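Local coordinates for protein inactive Zymogen C11 Protease (Parabacteroides distasonis, PDB 6MZO) that is the inactive zymogen of a clostripain-like C11 protease, probably a cysteine peptidase of clan CD once activated, at residues 340-343 against 344-347; 350-353 against 354-358. All coordinates share one frame; numbering follows the deposited sequence.

Contact 1 of 2, residues 340-343 against 344-347; sequences LPKL and NEWY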
loop_
_atom_site.group_PDB
_atom_site.type_symbol
_atom_site.label_atom_id
_atom_site.label_comp_id
_atom_site.label_asym_id
_atom_site.label_seq_id
_atom_site.Cartn_x
_atom_site.Cartn_y
_atom_site.Cartn_z
ATOM N N LEU A 340 -16.156 19.493 0.224
ATOM C CA LEU A 340 -15.670 18.524 1.204
ATOM C C LEU A 340 -14.948 19.140 2.408
ATOM O O LEU A 340 -13.804 18.773 2.692
ATOM C CB LEU A 340 -14.726 17.531 0.505
ATOM C CG LEU A 340 -15.351 16.883 -0.739
ATOM C CD1 LEU A 340 -14.465 15.890 -1.356
ATOM C CD2 LEU A 340 -16.615 16.205 -0.272
ATOM N N PRO A 341 -15.610 20.040 3.154
ATOM C CA PRO A 341 -14.806 20.762 4.143
ATOM C C PRO A 341 -14.265 19.904 5.293
ATOM O O PRO A 341 -13.166 20.223 5.717
ATOM C CB PRO A 341 -15.772 21.827 4.684
ATOM C CG PRO A 341 -17.144 21.261 4.405
ATOM C CD PRO A 341 -17.012 20.459 3.129
ATOM N N LYS A 342 -14.985 18.874 5.745
ATOM C CA LYS A 342 -14.478 18.043 6.823
ATOM C C LYS A 342 -13.265 17.246 6.319
ATOM O O LYS A 342 -12.278 17.081 7.047
ATOM C CB LYS A 342 -15.571 17.118 7.391
ATOM C CG LYS A 342 -16.206 17.701 8.651
ATOM C CD LYS A 342 -17.397 16.916 9.177
ATOM C CE LYS A 342 -17.699 17.375 10.587
ATOM N NZ LYS A 342 -19.013 16.887 11.084
ATOM N N LEU A 343 -13.271 16.817 5.059
ATOM C CA LEU A 343 -12.154 16.036 4.566
ATOM C C LEU A 343 -10.957 16.968 4.375
ATOM O O LEU A 343 -9.821 16.609 4.681
ATOM C CB LEU A 343 -12.534 15.370 3.261
ATOM C CG LEU A 343 -11.668 14.222 2.789
ATOM C CD1 LEU A 343 -11.522 13.183 3.922
ATOM C CD2 LEU A 343 -12.410 13.631 1.607
ATOM N N ASN A 344 -11.234 18.185 3.885
ATOM C CA ASN A 344 -10.161 19.168 3.754
ATOM C C ASN A 344 -9.497 19.448 5.119
ATOM O O ASN A 344 -8.282 19.609 5.171
ATOM C CB ASN A 344 -10.696 20.512 3.241
ATOM C CG ASN A 344 -11.233 20.454 1.802
ATOM O OD1 ASN A 344 -10.928 19.550 1.006
ATOM N ND2 ASN A 344 -12.083 21.426 1.504
ATOM N N GLU A 345 -10.293 19.548 6.186
ATOM C CA GLU A 345 -9.743 19.849 7.498
ATOM C C GLU A 345 -8.965 18.606 8.058
ATOM O O GLU A 345 -7.875 18.758 8.605
ATOM C CB GLU A 345 -10.845 20.333 8.452
ATOM C CG GLU A 345 -11.563 19.263 9.221
ATOM C CD GLU A 345 -12.684 19.820 10.104
ATOM O OE1 GLU A 345 -13.375 20.794 9.693
ATOM O OE2 GLU A 345 -12.840 19.280 11.225
ATOM N N TRP A 346 -9.492 17.401 7.860
ATOM C CA TRP A 346 -8.770 16.176 8.201
ATOM C C TRP A 346 -7.400 16.116 7.522
ATOM O O TRP A 346 -6.399 15.751 8.134
ATOM C CB TRP A 346 -9.608 14.950 7.791
ATOM C CG TRP A 346 -8.915 13.675 7.928
ATOM C CD1 TRP A 346 -8.806 12.914 9.068
ATOM C CD2 TRP A 346 -8.237 12.979 6.914
ATOM N NE1 TRP A 346 -8.069 11.789 8.811
ATOM C CE2 TRP A 346 -7.715 11.798 7.489
ATOM C CE3 TRP A 346 -8.009 13.229 5.551
ATOM C CZ2 TRP A 346 -6.976 10.870 6.749
ATOM C CZ3 TRP A 346 -7.248 12.288 4.819
ATOM C CH2 TRP A 346 -6.754 11.138 5.436
ATOM N N TYR A 347 -7.372 16.493 6.260
ATOM C CA TYR A 347 -6.166 16.429 5.485
ATOM C C TYR A 347 -5.043 17.240 6.080
ATOM O O TYR A 347 -3.884 16.918 5.863
ATOM C CB TYR A 347 -6.451 16.926 4.077
ATOM C CG TYR A 347 -5.414 16.573 3.051
ATOM C CD1 TYR A 347 -5.160 15.233 2.661
ATOM C CD2 TYR A 347 -4.706 17.593 2.456
ATOM C CE1 TYR A 347 -4.233 14.951 1.637
ATOM C CE2 TYR A 347 -3.772 17.342 1.459
ATOM C CZ TYR A 347 -3.532 16.019 1.074
ATOM O OH TYR A 347 -2.626 15.837 0.091
#

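Contact 2 of 2, residues 350-353 against 354-358; sequences LEWY and KDVYQ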
loop_
_atom_site.group_PDB
_atom_site.type_symbol
_atom_site.label_atom_id
_atom_site.label_comp_id
_atom_site.label_asym_id
_atom_site.label_seq_id
_atom_site.Cartn_x
_atom_site.Cartn_y
_atom_site.Cartn_z
ATOM N N LEU A 350 -2.044 15.683 7.901
ATOM C CA LEU A 350 -1.027 14.795 7.263
ATOM C C LEU A 350 0.337 15.471 7.064
ATOM O O LEU A 350 0.420 16.658 6.748
ATOM C CB LEU A 350 -1.525 14.339 5.895
ATOM C CG LEU A 350 -2.725 13.410 5.972
ATOM C CD1 LEU A 350 -3.123 13.079 4.566
ATOM C CD2 LEU A 350 -2.344 12.161 6.717
ATOM N N GLU A 351 1.419 14.704 7.219
ATOM C CA GLU A 351 2.732 15.246 7.023
ATOM C C GLU A 351 2.941 15.858 5.633
ATOM O O GLU A 351 3.578 16.917 5.504
ATOM C CB GLU A 351 3.770 14.128 7.237
ATOM C CG GLU A 351 5.188 14.611 7.326
ATOM C CD GLU A 351 6.169 13.457 7.597
ATOM O OE1 GLU A 351 5.714 12.300 7.705
ATOM O OE2 GLU A 351 7.387 13.722 7.783
ATOM N N TRP A 352 2.428 15.190 4.601
ATOM C CA TRP A 352 2.514 15.739 3.243
ATOM C C TRP A 352 1.903 17.158 3.174
ATOM O O TRP A 352 2.499 18.076 2.629
ATOM C CB TRP A 352 1.830 14.797 2.234
ATOM C CG TRP A 352 1.794 15.354 0.826
ATOM C CD1 TRP A 352 0.764 16.038 0.269
ATOM C CD2 TRP A 352 2.826 15.242 -0.170
ATOM N NE1 TRP A 352 1.096 16.391 -1.063
ATOM C CE2 TRP A 352 2.349 15.895 -1.346
ATOM C CE3 TRP A 352 4.098 14.681 -0.171
ATOM C CZ2 TRP A 352 3.122 16.008 -2.513
ATOM C CZ3 TRP A 352 4.863 14.742 -1.342
ATOM C CH2 TRP A 352 4.377 15.431 -2.481
ATOM N N TYR A 353 0.707 17.349 3.690
ATOM C CA TYR A 353 0.124 18.679 3.694
ATOM C C TYR A 353 0.991 19.728 4.403
ATOM O O TYR A 353 1.184 20.833 3.897
ATOM C CB TYR A 353 -1.253 18.637 4.348
ATOM C CG TYR A 353 -1.880 20.018 4.410
ATOM C CD1 TYR A 353 -2.526 20.550 3.284
ATOM C CD2 TYR A 353 -1.768 20.793 5.526
ATOM C CE1 TYR A 353 -3.075 21.826 3.326
ATOM C CE2 TYR A 353 -2.333 22.095 5.572
ATOM C CZ TYR A 353 -2.973 22.578 4.457
ATOM O OH TYR A 353 -3.521 23.871 4.542
ATOM N N LYS A 354 1.466 19.407 5.609
ATOM C CA LYS A 354 2.267 20.326 6.354
ATOM C C LYS A 354 3.540 20.733 5.620
ATOM O O LYS A 354 3.916 21.924 5.613
ATOM C CB LYS A 354 2.612 19.710 7.716
ATOM C CG LYS A 354 1.366 19.419 8.556
ATOM C CD LYS A 354 1.767 18.728 9.877
ATOM C CE LYS A 354 0.549 18.261 10.692
ATOM N NZ LYS A 354 1.057 17.451 11.875
ATOM N N ASP A 355 4.176 19.765 4.973
ATOM C CA ASP A 355 5.469 20.033 4.338
ATOM C C ASP A 355 5.356 20.582 2.916
ATOM O O ASP A 355 6.281 21.271 2.442
ATOM C CB ASP A 355 6.355 18.798 4.346
ATOM C CG ASP A 355 6.740 18.379 5.752
ATOM O OD1 ASP A 355 6.494 19.169 6.689
ATOM O OD2 ASP A 355 7.278 17.290 5.916
ATOM N N VAL A 356 4.223 20.365 2.283
ATOM C CA VAL A 356 4.059 20.739 0.891
ATOM C C VAL A 356 3.139 21.956 0.699
ATOM O O VAL A 356 3.466 22.870 -0.063
ATOM C CB VAL A 356 3.531 19.517 0.092
ATOM C CG1 VAL A 356 3.081 19.926 -1.309
ATOM C CG2 VAL A 356 4.669 18.486 -0.004
ATOM N N TYR A 357 2.019 21.993 1.421
ATOM C CA TYR A 357 1.100 23.168 1.361
ATOM C C TYR A 357 1.515 24.250 2.340
ATOM O O TYR A 357 1.429 25.449 2.008
ATOM C CB TYR A 357 -0.327 22.777 1.653
ATOM C CG TYR A 357 -1.055 22.015 0.573
ATOM C CD1 TYR A 357 -0.758 20.690 0.310
ATOM C CD2 TYR A 357 -2.081 22.599 -0.133
ATOM C CE1 TYR A 357 -1.464 19.949 -0.623
ATOM C CE2 TYR A 357 -2.762 21.895 -1.075
ATOM C CZ TYR A 357 -2.469 20.565 -1.311
ATOM O OH TYR A 357 -3.210 19.878 -2.256
ATOM N N GLN A 358 2.011 23.768 3.484
ATOM C CA GLN A 358 2.349 24.519 4.721
ATOM C C GLN A 358 1.178 25.257 5.250
ATOM O O GLN A 358 0.317 24.620 5.849
ATOM C CB GLN A 358 3.558 25.405 4.501
ATOM C CG GLN A 358 4.664 24.524 4.000
ATOM C CD GLN A 358 5.932 25.231 3.717
ATOM O OE1 GLN A 358 6.001 26.082 2.835
ATOM N NE2 GLN A 358 6.970 24.880 4.452
HETATM O O HOH W 1 8.129 16.363 8.168
#

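Contact 1 of 2, residues 340-343 against 344-347
The first turn of the short helix 341-347 brings L340, at the N-cap position, against N344. The L340 carbonyl accepts the N344 N-H at 2.9 Å from L340 O to N344 N, and the bond is nearly straight at 167°. The same i to i+4 pattern follows from E345 to P341, W346 to K342 and Y347 to L343.

N344 packs its amide carbon over the first turn, with N344 CG 3.2 Å from L340 O. Its chi1 of -66° sets CG beside the backbone N and turns the amide back toward the start of the helix. The amide does not bond to L340. N344 OD1 is paired with the Y334 hydroxyl, and N344 ND2 donates to Q337 O. With alanine in place of N344, the Y334 hydroxyl and the Q337 carbonyl would probably each lose a hydrogen-bond partner.

On another side, L343 and W346 lie alongside and point the same way. L343 CD1 meets the six-membered ring at W346 CE3, 3.9 Å away, at an oblique angle. Both side chains also touch Y128 and P122.

E345 runs its CG past the K342 carbonyl, at 3.2 Å between E345 CG and K342 O. The charged ends of the two residues stay apart, with K342 NZ 6.6 Å from E345 OE2.

The Y347 hydroxyl is hydrogen-bonded to the carboxylate of E169. The whole is typical of a short amphipathic alpha-helix, with a buried apolar and amide side and a charged outer side.

Contact 2 of 2, residues 350-353 against 354-358
K354 opens the second half of helix 351-357. Its N-H bonds to the L350 carbonyl, 3.2 Å from K354 N to L350 O, and its CG lies against the same oxygen.

D355 gives its N-H to E351 O. Its carboxylate comes near that of E351, with D355 OD2 4.0 Å from E351 OE2. One water donates to both of these oxygens. R175 forms a salt bridge with E351, and Y172 bonds to D355 OD2.

V356 places one methyl over the indole of W352. V356 CG2 sits 3.6 Å from the centroid of the six-membered ring, only 6° off its normal, a CH-pi contact. The methyl reaches this face because chi1 of 169° sets CG2 beside the backbone N.

Y357 lays its CB over the face of the Y353 ring, 3.4 Å from Y357 CB to Y353 CE1. The two rings are near parallel, at 25°, but slid apart, so they barely overlap. Y353 O takes the N-H of Y357, with 2.9 Å between Y353 O and Y357 N.

Q358 also donates to that carbonyl, 3.1 Å from Q358 N to Y353 O, where the helix widens into a pi-type turn. The chemistry implies two kinds of surface on one helix: CH-pi and apolar packing at W352, V356, Y353 and Y357, and at E351 and D355 a close acidic pair whose like charges are probably eased by R175 and the bridging water.

In the fold
Following the chain from the N terminus, contact 1 comes first and contact 2 second. Both are local, within one helix each, so neither closes a long loop. They stand in series and neither nest nor cross. Their centres are about 14 Å apart, and the helices meet through Y347, whose side chain packs on W352 and Y357. Helix 341-347 follows strand 332-334 and lies on Y334 of that strand and on helix 125-128. Helix 351-357, at the end of the modelled chain, packs on helices 168-173 and 235-246. Together the two contacts tie the C-terminal end of the chain to helices that link strands of the central mixed sheet.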